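Local coordinates for protein carboxylic ester hydrolase (Aspergillus niger, PDB 7K4O) that probably hydrolyses the ester bonds of tannins as a secreted serine esterase of the tannase and feruloyl esterase family, releasing gallic acid, at residues A[452-461]-A[513-521]; A[85-93]-A[107-118]. All blocks are in the same frame, centred on the assembly; numbering follows the deposited sequence.

Interaction 1: residues A[452-461]-A[513-521]; sequences NEWYRLYTVP and QLCAWPLRP
Trp517 N donates to Leu457 O at 2.8 Å in a bond close to straight, and this bond sets segment 513-521 beside the edge of strand 455-460. Beyond it the two side chains run alongside each other, pointing the same way, with Leu457 CB 4.0 Å from Trp517 CB. Further along, Arg520 NH2 meets Thr459 OG1 at 2.8 Å; the hydroxyl oxygen lies in the guanidinium plane, and the side chains cross at about a right angle. Bends at chi2 and chi3 (-53° and -56°) fold the arginine chain back to bring its edge there. Asn452 ND2 grips Trp517 O from the carbonyl plane, although that oxygen sits 20° out of the amide plane. Tyr458 turns a ring edge to Leu514 O, CD2 lying 3.4 Å from that oxygen, while Leu514 CD2 packs on Pro461 CD at 3.6 Å.

Two waters fill in the polar work: one accepts from Leu457 N and lies close to both Asn452 OD1 and Trp517 O, the other joins Thr459 N, Cys515 O and Arg520 NH1. In the second shell, Asp267 forms a salt bridge with Arg520, Asp417 bonds Thr459 OG1, Pro495 O receives Tyr458 OH, and the Cys515-Cys532 disulfide joins segment 513-521 to strand 529-533. Strand 455-460 is the outermost parallel strand of an alpha/beta-hydrolase sheet, here covered along its edge by an irregular segment containing a cis-proline, Pro518.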
# COMPACT_ATOMS: atom_id res chain seq x y z
N ASN A 452 -19.58 4.53 4.28
CA ASN A 452 -19.64 3.24 3.55
C ASN A 452 -20.48 3.35 2.27
O ASN A 452 -20.40 2.41 1.45
CB ASN A 452 -20.11 2.09 4.47
CG ASN A 452 -18.95 1.50 5.25
OD1 ASN A 452 -17.79 1.62 4.83
ND2 ASN A 452 -19.23 0.88 6.41
N GLU A 453 -21.14 4.45 2.03
CA GLU A 453 -21.76 4.67 0.69
C GLU A 453 -20.67 4.87 -0.37
O GLU A 453 -20.96 4.69 -1.58
CB GLU A 453 -22.63 5.92 0.70
CG GLU A 453 -23.91 5.84 1.54
CD GLU A 453 -24.70 7.14 1.57
OE1 GLU A 453 -25.69 7.22 2.32
OE2 GLU A 453 -24.29 8.11 0.90
N TRP A 454 -19.46 5.29 -0.02
CA TRP A 454 -18.47 5.69 -1.05
C TRP A 454 -17.01 5.32 -0.71
O TRP A 454 -16.17 5.34 -1.60
CB TRP A 454 -18.62 7.18 -1.39
CG TRP A 454 -18.37 8.08 -0.23
CD1 TRP A 454 -19.29 8.42 0.72
CD2 TRP A 454 -17.13 8.72 0.15
NE1 TRP A 454 -18.73 9.28 1.64
CE2 TRP A 454 -17.40 9.45 1.33
CE3 TRP A 454 -15.84 8.78 -0.40
CZ2 TRP A 454 -16.43 10.23 1.98
CZ3 TRP A 454 -14.87 9.50 0.31
CH2 TRP A 454 -15.18 10.21 1.44
N TYR A 455 -16.67 4.97 0.52
CA TYR A 455 -15.29 4.61 0.91
C TYR A 455 -15.39 3.38 1.82
O TYR A 455 -15.81 3.49 2.95
CB TYR A 455 -14.57 5.77 1.62
CG TYR A 455 -13.27 5.44 2.31
CD1 TYR A 455 -12.54 4.29 2.02
CD2 TYR A 455 -12.73 6.33 3.25
CE1 TYR A 455 -11.34 3.99 2.69
CE2 TYR A 455 -11.53 6.06 3.90
CZ TYR A 455 -10.86 4.86 3.66
OH TYR A 455 -9.71 4.57 4.33
N ARG A 456 -15.07 2.23 1.25
CA ARG A 456 -15.20 0.92 1.90
C ARG A 456 -13.82 0.32 2.09
O ARG A 456 -12.95 0.42 1.22
CB ARG A 456 -16.15 0.01 1.09
CG ARG A 456 -17.54 0.60 0.97
CD ARG A 456 -18.49 -0.18 0.05
NE ARG A 456 -18.87 -1.40 0.72
CZ ARG A 456 -19.82 -1.50 1.66
NH1 ARG A 456 -20.54 -0.46 2.03
NH2 ARG A 456 -20.06 -2.69 2.18
N LEU A 457 -13.65 -0.31 3.25
CA LEU A 457 -12.38 -0.85 3.73
C LEU A 457 -12.55 -2.34 4.06
O LEU A 457 -13.54 -2.70 4.76
CB LEU A 457 -11.97 -0.07 4.99
CG LEU A 457 -10.79 -0.64 5.76
CD1 LEU A 457 -9.49 -0.64 4.95
CD2 LEU A 457 -10.63 0.15 7.05
N TYR A 458 -11.61 -3.14 3.63
CA TYR A 458 -11.68 -4.61 3.76
C TYR A 458 -10.33 -5.13 4.23
O TYR A 458 -9.31 -4.85 3.59
CB TYR A 458 -12.08 -5.26 2.43
CG TYR A 458 -13.31 -4.71 1.77
CD1 TYR A 458 -13.19 -3.60 0.95
CD2 TYR A 458 -14.56 -5.30 1.90
CE1 TYR A 458 -14.28 -3.06 0.29
CE2 TYR A 458 -15.66 -4.76 1.24
CZ TYR A 458 -15.52 -3.65 0.42
OH TYR A 458 -16.58 -3.06 -0.25
N THR A 459 -10.29 -5.93 5.30
CA THR A 459 -9.05 -6.66 5.62
C THR A 459 -9.03 -8.01 4.92
O THR A 459 -10.13 -8.56 4.58
CB THR A 459 -8.79 -6.75 7.14
OG1 THR A 459 -9.63 -7.73 7.75
CG2 THR A 459 -8.94 -5.41 7.83
N VAL A 460 -7.84 -8.52 4.66
CA VAL A 460 -7.69 -9.78 3.88
C VAL A 460 -7.14 -10.84 4.82
O VAL A 460 -5.94 -10.82 5.17
CB VAL A 460 -6.80 -9.59 2.64
CG1 VAL A 460 -6.84 -10.84 1.77
CG2 VAL A 460 -7.22 -8.34 1.86
N PRO A 461 -7.97 -11.85 5.19
CA PRO A 461 -7.51 -12.93 6.08
C PRO A 461 -6.21 -13.58 5.65
O PRO A 461 -6.03 -13.97 4.50
CB PRO A 461 -8.66 -13.96 6.01
CG PRO A 461 -9.87 -13.14 5.75
CD PRO A 461 -9.38 -12.00 4.85
N GLN A 513 -15.54 -14.14 -0.06
CA GLN A 513 -15.99 -12.77 0.10
C GLN A 513 -15.28 -12.15 1.31
O GLN A 513 -15.10 -12.83 2.32
CB GLN A 513 -17.49 -12.73 0.21
CG GLN A 513 -18.22 -13.23 -1.06
CD GLN A 513 -17.83 -12.41 -2.28
OE1 GLN A 513 -17.87 -11.19 -2.22
NE2 GLN A 513 -17.49 -13.08 -3.38
N LEU A 514 -15.00 -10.84 1.23
CA LEU A 514 -14.40 -10.09 2.38
C LEU A 514 -15.39 -9.11 2.95
O LEU A 514 -16.04 -8.33 2.21
CB LEU A 514 -13.12 -9.39 1.90
CG LEU A 514 -12.09 -10.18 1.14
CD1 LEU A 514 -10.95 -9.27 0.69
CD2 LEU A 514 -11.52 -11.31 1.99
N CYS A 515 -15.59 -9.16 4.28
CA CYS A 515 -16.47 -8.25 5.04
C CYS A 515 -15.93 -6.81 4.98
O CYS A 515 -14.69 -6.62 5.02
CB CYS A 515 -16.58 -8.67 6.51
SG CYS A 515 -17.34 -10.31 6.67
N ALA A 516 -16.83 -5.86 4.86
CA ALA A 516 -16.56 -4.41 4.88
C ALA A 516 -16.54 -3.96 6.32
O ALA A 516 -17.51 -4.18 7.07
CB ALA A 516 -17.62 -3.64 4.13
N TRP A 517 -15.45 -3.30 6.69
CA TRP A 517 -15.32 -2.60 7.99
C TRP A 517 -16.57 -1.78 8.21
O TRP A 517 -17.06 -1.12 7.30
CB TRP A 517 -14.06 -1.71 7.97
CG TRP A 517 -13.82 -1.00 9.26
CD1 TRP A 517 -14.16 0.27 9.59
CD2 TRP A 517 -13.30 -1.60 10.47
NE1 TRP A 517 -13.87 0.51 10.91
CE2 TRP A 517 -13.36 -0.63 11.47
CE3 TRP A 517 -12.86 -2.89 10.80
CZ2 TRP A 517 -12.98 -0.88 12.79
CZ3 TRP A 517 -12.43 -3.14 12.09
CH2 TRP A 517 -12.53 -2.15 13.07
N PRO A 518 -17.14 -1.69 9.43
CA PRO A 518 -16.63 -2.30 10.67
C PRO A 518 -17.15 -3.69 11.03
O PRO A 518 -16.90 -4.15 12.15
CB PRO A 518 -17.15 -1.31 11.71
CG PRO A 518 -18.49 -0.88 11.17
CD PRO A 518 -18.28 -0.82 9.67
N LEU A 519 -17.77 -4.37 10.07
CA LEU A 519 -18.16 -5.77 10.26
C LEU A 519 -16.91 -6.63 10.21
O LEU A 519 -15.90 -6.28 9.55
CB LEU A 519 -19.18 -6.17 9.18
CG LEU A 519 -20.46 -5.32 9.15
CD1 LEU A 519 -21.32 -5.73 7.96
CD2 LEU A 519 -21.24 -5.46 10.45
N ARG A 520 -16.95 -7.78 10.88
CA ARG A 520 -15.86 -8.78 10.86
C ARG A 520 -16.41 -10.14 10.41
O ARG A 520 -17.60 -10.41 10.63
CB ARG A 520 -15.23 -9.01 12.24
CG ARG A 520 -14.81 -7.79 13.03
CD ARG A 520 -13.90 -6.84 12.29
NE ARG A 520 -12.68 -7.44 11.79
CZ ARG A 520 -12.26 -7.31 10.52
NH1 ARG A 520 -12.98 -6.64 9.62
NH2 ARG A 520 -11.12 -7.85 10.17
N PRO A 521 -15.57 -11.02 9.83
CA PRO A 521 -16.04 -12.32 9.35
C PRO A 521 -16.23 -13.31 10.50
O PRO A 521 -15.43 -13.35 11.41
CB PRO A 521 -14.95 -12.81 8.42
CG PRO A 521 -13.70 -12.11 8.92
CD PRO A 521 -14.20 -10.76 9.39
O HOH W 1 -15.99 -0.35 4.88
O HOH W 2 -12.60 -6.90 6.75

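Interaction 2: residues A[85-93]-A[107-118]; sequences DFQNRWLST and LPGGVMYGAASG
Strands 89-93 and 115-118 run parallel, their axes 4.2 Å apart at the closest and 20° from alignment, with Leu91 N donating to Ala116 O at 2.8 Å and Leu91 O accepting from Gly118 N. At the entry to the pair, Gln87 N reaches a lone pair of Gly114 O, in the carbonyl plane. At the far end Gly118 O takes two donors from one residue: Thr93 N lies nearly in line with the C=O bond, though its N-H is bent away from the oxygen, whereas Thr93 OG1, at 2.8 Å, stands 41° above the carbonyl plane. The hydroxyl gets there because it lies between the backbone N and the carbonyl carbon (chi1 69°).

Arg89 extends from CG to NE and brings NH1 within 2.8 Å of Tyr113 O, which lies in the guanidinium plane; its bond to Gln87 OE1 is weak. At the root of the same side chain, CB rests 3.6 Å from Ala115 CB. Trp90 goes to the other face, where its CE3 meets Ala116 CB at 3.9 Å and its CH2 lies 3.8 Å from Gly118 CA, and its NE1 bonds Ser92 OG. Leu91 sends CD2 to the backbone of Gly110, 3.5 Å from CA, and thereby packs the strand against helix 108-111. That helix ends in a Schellman motif with Gly114, at positive phi, as its C-prime residue.

The short helix links the two strands in a beta-alpha-beta unit. Helix 144-169 packs on the Trp90 and Ala116 face, Tyr113 and Arg89 lean on helix 481-491, where Glu490 forms a salt bridge with Arg89, and strand 89-93 continues the sheet through backbone bonds to strand 179-185.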
# COMPACT_ATOMS: atom_id res chain seq x y z
N ASP A 85 -11.10 -2.45 -28.54
CA ASP A 85 -11.09 -2.93 -27.14
C ASP A 85 -11.18 -1.77 -26.12
O ASP A 85 -11.41 -2.06 -24.97
CB ASP A 85 -9.78 -3.65 -26.85
CG ASP A 85 -9.62 -4.99 -27.60
OD1 ASP A 85 -10.67 -5.64 -27.82
OD2 ASP A 85 -8.43 -5.37 -27.90
N PHE A 86 -11.04 -0.55 -26.58
CA PHE A 86 -11.08 0.64 -25.67
C PHE A 86 -12.51 0.84 -25.18
O PHE A 86 -13.50 0.76 -25.99
CB PHE A 86 -10.62 1.87 -26.42
CG PHE A 86 -10.70 3.12 -25.59
CD1 PHE A 86 -9.94 3.28 -24.43
CD2 PHE A 86 -11.58 4.13 -25.91
CE1 PHE A 86 -10.05 4.44 -23.68
CE2 PHE A 86 -11.66 5.31 -25.19
CZ PHE A 86 -10.89 5.46 -24.07
N GLN A 87 -12.67 1.04 -23.89
CA GLN A 87 -14.00 1.12 -23.23
C GLN A 87 -14.14 2.42 -22.43
O GLN A 87 -14.82 2.38 -21.37
CB GLN A 87 -14.23 -0.12 -22.38
CG GLN A 87 -14.31 -1.33 -23.30
CD GLN A 87 -14.94 -2.58 -22.76
OE1 GLN A 87 -14.78 -2.98 -21.63
NE2 GLN A 87 -15.63 -3.27 -23.66
N ASN A 88 -13.57 3.51 -22.88
CA ASN A 88 -13.80 4.84 -22.28
C ASN A 88 -13.30 4.79 -20.82
O ASN A 88 -13.96 5.35 -19.92
CB ASN A 88 -15.25 5.33 -22.37
CG ASN A 88 -15.66 5.68 -23.79
OD1 ASN A 88 -14.90 5.45 -24.73
ND2 ASN A 88 -16.78 6.39 -23.91
N ARG A 89 -12.10 4.23 -20.62
CA ARG A 89 -11.50 4.13 -19.28
C ARG A 89 -10.06 4.62 -19.34
O ARG A 89 -9.36 4.38 -20.33
CB ARG A 89 -11.60 2.71 -18.73
CG ARG A 89 -13.04 2.24 -18.53
CD ARG A 89 -13.12 0.76 -18.09
NE ARG A 89 -14.52 0.37 -18.00
CZ ARG A 89 -15.06 -0.71 -18.55
NH1 ARG A 89 -14.29 -1.59 -19.17
NH2 ARG A 89 -16.38 -0.87 -18.50
N TRP A 90 -9.65 5.19 -18.21
CA TRP A 90 -8.25 5.57 -17.91
C TRP A 90 -7.87 4.84 -16.61
O TRP A 90 -8.67 4.89 -15.67
CB TRP A 90 -8.11 7.09 -17.77
CG TRP A 90 -6.80 7.48 -17.16
CD1 TRP A 90 -6.56 7.76 -15.84
CD2 TRP A 90 -5.52 7.55 -17.81
NE1 TRP A 90 -5.21 8.03 -15.64
CE2 TRP A 90 -4.55 7.88 -16.83
CE3 TRP A 90 -5.08 7.35 -19.12
CZ2 TRP A 90 -3.20 8.03 -17.11
CZ3 TRP A 90 -3.73 7.46 -19.41
CH2 TRP A 90 -2.79 7.77 -18.41
N LEU A 91 -6.68 4.29 -16.54
CA LEU A 91 -6.13 3.76 -15.29
C LEU A 91 -4.75 4.39 -15.03
O LEU A 91 -3.80 4.14 -15.80
CB LEU A 91 -5.99 2.24 -15.33
CG LEU A 91 -5.43 1.66 -14.04
CD1 LEU A 91 -6.39 1.83 -12.92
CD2 LEU A 91 -5.05 0.17 -14.20
N SER A 92 -4.66 5.13 -13.93
CA SER A 92 -3.35 5.51 -13.34
C SER A 92 -2.82 4.35 -12.50
O SER A 92 -3.57 3.73 -11.79
CB SER A 92 -3.48 6.79 -12.48
OG SER A 92 -3.62 7.95 -13.26
N THR A 93 -1.50 4.14 -12.51
CA THR A 93 -0.80 3.11 -11.73
C THR A 93 0.40 3.79 -11.07
O THR A 93 0.84 4.84 -11.53
CB THR A 93 -0.34 1.92 -12.59
OG1 THR A 93 0.70 2.38 -13.46
CG2 THR A 93 -1.48 1.34 -13.40
N LEU A 107 0.35 -1.92 -15.35
CA LEU A 107 -0.28 -1.46 -16.59
C LEU A 107 -1.17 -2.54 -17.24
O LEU A 107 -2.24 -2.19 -17.76
CB LEU A 107 0.75 -0.94 -17.59
CG LEU A 107 1.62 0.23 -17.14
CD1 LEU A 107 2.63 0.55 -18.19
CD2 LEU A 107 0.73 1.43 -16.89
N PRO A 108 -0.84 -3.86 -17.22
CA PRO A 108 -1.74 -4.83 -17.86
C PRO A 108 -3.15 -4.84 -17.26
O PRO A 108 -4.10 -5.15 -17.94
CB PRO A 108 -1.07 -6.19 -17.55
CG PRO A 108 0.43 -5.83 -17.43
CD PRO A 108 0.42 -4.48 -16.74
N GLY A 109 -3.25 -4.52 -15.96
CA GLY A 109 -4.51 -4.57 -15.22
C GLY A 109 -5.48 -3.51 -15.73
O GLY A 109 -6.66 -3.60 -15.36
N GLY A 110 -5.03 -2.50 -16.44
CA GLY A 110 -5.93 -1.55 -17.10
C GLY A 110 -6.28 -1.99 -18.51
O GLY A 110 -7.45 -1.99 -18.89
N VAL A 111 -5.27 -2.33 -19.27
CA VAL A 111 -5.45 -2.66 -20.71
C VAL A 111 -6.46 -3.81 -20.83
O VAL A 111 -7.32 -3.76 -21.73
CB VAL A 111 -4.12 -3.02 -21.36
CG1 VAL A 111 -4.33 -3.59 -22.76
CG2 VAL A 111 -3.21 -1.81 -21.39
N MET A 112 -6.43 -4.76 -19.92
CA MET A 112 -7.33 -5.94 -20.07
C MET A 112 -8.79 -5.54 -19.77
O MET A 112 -9.69 -6.32 -20.15
CB MET A 112 -6.91 -7.11 -19.20
CG MET A 112 -7.09 -6.87 -17.73
SD MET A 112 -6.69 -8.30 -16.70
CE MET A 112 -4.98 -8.57 -17.09
N TYR A 113 -9.06 -4.37 -19.17
CA TYR A 113 -10.43 -3.82 -18.98
C TYR A 113 -10.67 -2.66 -19.94
O TYR A 113 -11.58 -1.85 -19.70
CB TYR A 113 -10.64 -3.47 -17.51
CG TYR A 113 -10.73 -4.67 -16.64
CD1 TYR A 113 -11.85 -5.50 -16.63
CD2 TYR A 113 -9.64 -5.10 -15.91
CE1 TYR A 113 -11.87 -6.67 -15.87
CE2 TYR A 113 -9.64 -6.28 -15.20
CZ TYR A 113 -10.77 -7.08 -15.16
OH TYR A 113 -10.82 -8.24 -14.43
N GLY A 114 -9.93 -2.57 -21.04
CA GLY A 114 -10.12 -1.54 -22.06
C GLY A 114 -9.79 -0.14 -21.61
O GLY A 114 -10.35 0.83 -22.15
N ALA A 115 -8.85 -0.02 -20.65
CA ALA A 115 -8.38 1.29 -20.16
C ALA A 115 -7.02 1.61 -20.75
O ALA A 115 -6.10 0.78 -20.68
CB ALA A 115 -8.33 1.31 -18.67
N ALA A 116 -6.90 2.83 -21.26
CA ALA A 116 -5.59 3.48 -21.43
C ALA A 116 -4.95 3.50 -20.05
O ALA A 116 -5.61 3.93 -19.10
CB ALA A 116 -5.74 4.84 -22.08
N SER A 117 -3.73 3.01 -19.93
CA SER A 117 -3.11 2.74 -18.61
C SER A 117 -1.74 3.44 -18.55
O SER A 117 -0.95 3.34 -19.49
CB SER A 117 -2.94 1.25 -18.42
OG SER A 117 -4.22 0.58 -18.49
N GLY A 118 -1.51 4.22 -17.51
CA GLY A 118 -0.30 5.06 -17.45
C GLY A 118 0.53 4.91 -16.19
O GLY A 118 0.03 4.57 -15.11

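Interactions 1 and 2 reach the same mixed sheet at different places: 455-460 is its outermost strand on one side, whereas 89-93 and 115-120 lie inside it. Strands 179-185, 205-209 and 410-416 separate 89-93 from 455-460, which agrees with centres 26 Å apart and nearest atoms about 14 Å apart, without touch. In sequence they come in series, interaction 2 closing before interaction 1 opens. The gallic acid pocket, lined by Gly96, Ser186 and His465, takes residues from the chain just beyond each: Gly96 follows strand 89-93, and His465 follows strand 455-460. Ser186 sits after strand 179-185, with a geometry consistent with a nucleophile elbow and a Ser186-His465-Asp419 triad.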